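Local coordinates for protein lipolytic enzyme, g-d-s-l (Clostridium thermocellum, PDB 2W47) that is a carbohydrate-binding module of family 6, the non-catalytic beta-sandwich part of a larger lipolytic enzyme, and holds a glycan beside a calcium ion, at residues N67-I72 with K80-F85. Numbering follows the deposited sequence.
Sequences NRPMRI and KPSMDF. With AQA (4-deoxy-beta-L-threo-hex-4-enopyranuronic acid), chain B.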
# COMPACT_ATOMS: atom_id res chain seq x y z
N ASN A 67 -8.39 3.61 -12.87
CA ASN A 67 -8.25 3.23 -11.47
C ASN A 67 -7.69 1.82 -11.38
O ASN A 67 -8.09 0.93 -12.13
CB ASN A 67 -9.64 3.29 -10.82
CG ASN A 67 -9.60 3.03 -9.33
OD1 ASN A 67 -8.58 3.24 -8.67
ND2 ASN A 67 -10.72 2.56 -8.79
N ARG A 68 -6.75 1.63 -10.45
CA ARG A 68 -6.17 0.30 -10.18
C ARG A 68 -6.53 -0.10 -8.76
O ARG A 68 -5.72 0.05 -7.84
CB ARG A 68 -4.65 0.34 -10.37
CG ARG A 68 -4.26 0.46 -11.84
CD ARG A 68 -2.77 0.28 -12.05
NE ARG A 68 -2.44 0.15 -13.47
CZ ARG A 68 -1.21 -0.11 -13.91
NH1 ARG A 68 -0.21 -0.27 -13.05
NH2 ARG A 68 -0.98 -0.22 -15.21
N PRO A 69 -7.76 -0.60 -8.57
CA PRO A 69 -8.25 -0.86 -7.22
C PRO A 69 -7.56 -2.07 -6.59
O PRO A 69 -7.11 -2.99 -7.29
CB PRO A 69 -9.75 -1.13 -7.44
CG PRO A 69 -9.82 -1.68 -8.83
CD PRO A 69 -8.78 -0.92 -9.59
N MET A 70 -7.45 -2.03 -5.27
CA MET A 70 -6.84 -3.14 -4.53
C MET A 70 -7.65 -3.52 -3.32
O MET A 70 -8.28 -2.68 -2.68
CB MET A 70 -5.40 -2.82 -4.11
CG MET A 70 -4.51 -2.47 -5.29
SD MET A 70 -2.77 -2.83 -4.97
CE MET A 70 -2.29 -1.38 -4.02
N ARG A 71 -7.64 -4.82 -3.04
CA ARG A 71 -8.29 -5.39 -1.87
C ARG A 71 -7.31 -5.33 -0.71
O ARG A 71 -6.20 -5.86 -0.80
CB ARG A 71 -8.66 -6.84 -2.18
CG ARG A 71 -9.76 -7.45 -1.32
CD ARG A 71 -10.05 -8.89 -1.72
NE ARG A 71 -10.46 -9.01 -3.12
CZ ARG A 71 -9.68 -9.46 -4.10
NH1 ARG A 71 -10.15 -9.51 -5.33
NH2 ARG A 71 -8.43 -9.84 -3.86
N ILE A 72 -7.70 -4.68 0.37
CA ILE A 72 -6.83 -4.52 1.53
C ILE A 72 -7.26 -5.44 2.64
O ILE A 72 -8.42 -5.43 3.06
CB ILE A 72 -6.81 -3.05 2.05
CG1 ILE A 72 -6.69 -2.06 0.88
CG2 ILE A 72 -5.71 -2.87 3.10
CD1 ILE A 72 -5.46 -2.24 -0.01
N LYS A 80 -10.95 -3.30 3.35
CA LYS A 80 -11.45 -2.49 2.25
C LYS A 80 -11.52 -3.38 1.02
O LYS A 80 -10.49 -3.71 0.44
CB LYS A 80 -10.56 -1.26 2.02
CG LYS A 80 -11.11 -0.22 1.04
CD LYS A 80 -12.40 0.44 1.53
CE LYS A 80 -13.02 1.31 0.43
NZ LYS A 80 -12.15 2.44 0.01
N PRO A 81 -12.73 -3.82 0.63
CA PRO A 81 -12.86 -4.68 -0.54
C PRO A 81 -12.27 -4.08 -1.82
O PRO A 81 -11.67 -4.80 -2.61
CB PRO A 81 -14.38 -4.86 -0.68
CG PRO A 81 -14.89 -4.68 0.72
CD PRO A 81 -14.03 -3.59 1.29
N SER A 82 -12.43 -2.78 -2.02
CA SER A 82 -11.93 -2.14 -3.22
C SER A 82 -11.46 -0.72 -2.93
O SER A 82 -12.23 0.24 -2.99
CB SER A 82 -12.99 -2.14 -4.32
OG SER A 82 -12.42 -1.74 -5.55
N MET A 83 -10.18 -0.61 -2.58
CA MET A 83 -9.53 0.67 -2.32
C MET A 83 -9.05 1.24 -3.65
O MET A 83 -8.35 0.57 -4.41
CB MET A 83 -8.35 0.48 -1.37
CG MET A 83 -7.68 1.78 -0.99
SD MET A 83 -6.43 1.50 0.26
CE MET A 83 -5.74 3.15 0.36
N ASP A 84 -9.45 2.48 -3.92
CA ASP A 84 -9.09 3.15 -5.17
C ASP A 84 -7.67 3.67 -5.18
O ASP A 84 -7.18 4.22 -4.19
CB ASP A 84 -10.05 4.31 -5.45
CG ASP A 84 -11.47 3.85 -5.70
OD1 ASP A 84 -11.67 2.72 -6.17
OD2 ASP A 84 -12.40 4.64 -5.41
N PHE A 85 -7.03 3.47 -6.33
CA PHE A 85 -5.73 4.03 -6.65
C PHE A 85 -5.88 4.68 -8.01
O PHE A 85 -5.54 4.10 -9.05
CB PHE A 85 -4.66 2.95 -6.61
CG PHE A 85 -4.41 2.43 -5.23
CD1 PHE A 85 -3.43 3.01 -4.43
CD2 PHE A 85 -5.19 1.40 -4.70
CE1 PHE A 85 -3.21 2.56 -3.13
CE2 PHE A 85 -4.98 0.94 -3.41
CZ PHE A 85 -3.98 1.53 -2.62
O6A AQA B . 1.59 -0.43 -16.35
C6 AQA B . 2.47 -0.42 -15.44
O6B AQA B . 2.29 -1.00 -14.34
C5 AQA B . 3.61 0.22 -15.66
O5 AQA B . 3.75 0.90 -16.95
C4 AQA B . 4.59 0.27 -14.72
C3 AQA B . 5.96 0.80 -15.07
O3 AQA B . 6.66 1.27 -13.90
C2 AQA B . 5.78 1.94 -16.06
O2 AQA B . 7.04 2.48 -16.46
C1 AQA B . 5.03 1.44 -17.29
O HOH W 1 -12.47 -7.25 -3.55
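With chi1 at -175°, the amide of N67 swings away from its own backbone N and meets D84 and F85 across the hairpin. Asparagine suits this place because one flat group both accepts and donates: OD1 takes the N-H of F85 in the carbonyl plane (OD1 to N 2.8 Å), while ND2 reaches D84 OD1 at 2.8 Å from above the carboxylate, the two planes 79° apart. Next along, R68 N gives a nearly straight bond to F85 O.

On the buried face, M70 bends at chi3 (-81°) and lays its methyl CE over the F85 ring, 3.9 Å from the centroid, a CH-pi contact with the sulfur oblique to the ring. Methionine's flexible chain fits the flat phenyl, whose other neighbours include Y60 and A97. I72 CG1 packs on M83 SD at 3.6 Å, and both side chains also touch I99 of strand 95-103.

Paired bonds join M70 and M83, but the corner at P81 and S82 shifts the register before I72 meets K80.

R68 extends away from this pairing, and arginine suits its place because NH1 and NH2 can grip both carboxylate oxygens of AQA, O6B (2.9 Å) and O6A; D118 pairs with NH2. The whole is a bulged antiparallel hairpin at the edge of a beta-sandwich, delivering an arginine to the glycan pocket of a family 6 carbohydrate-binding module.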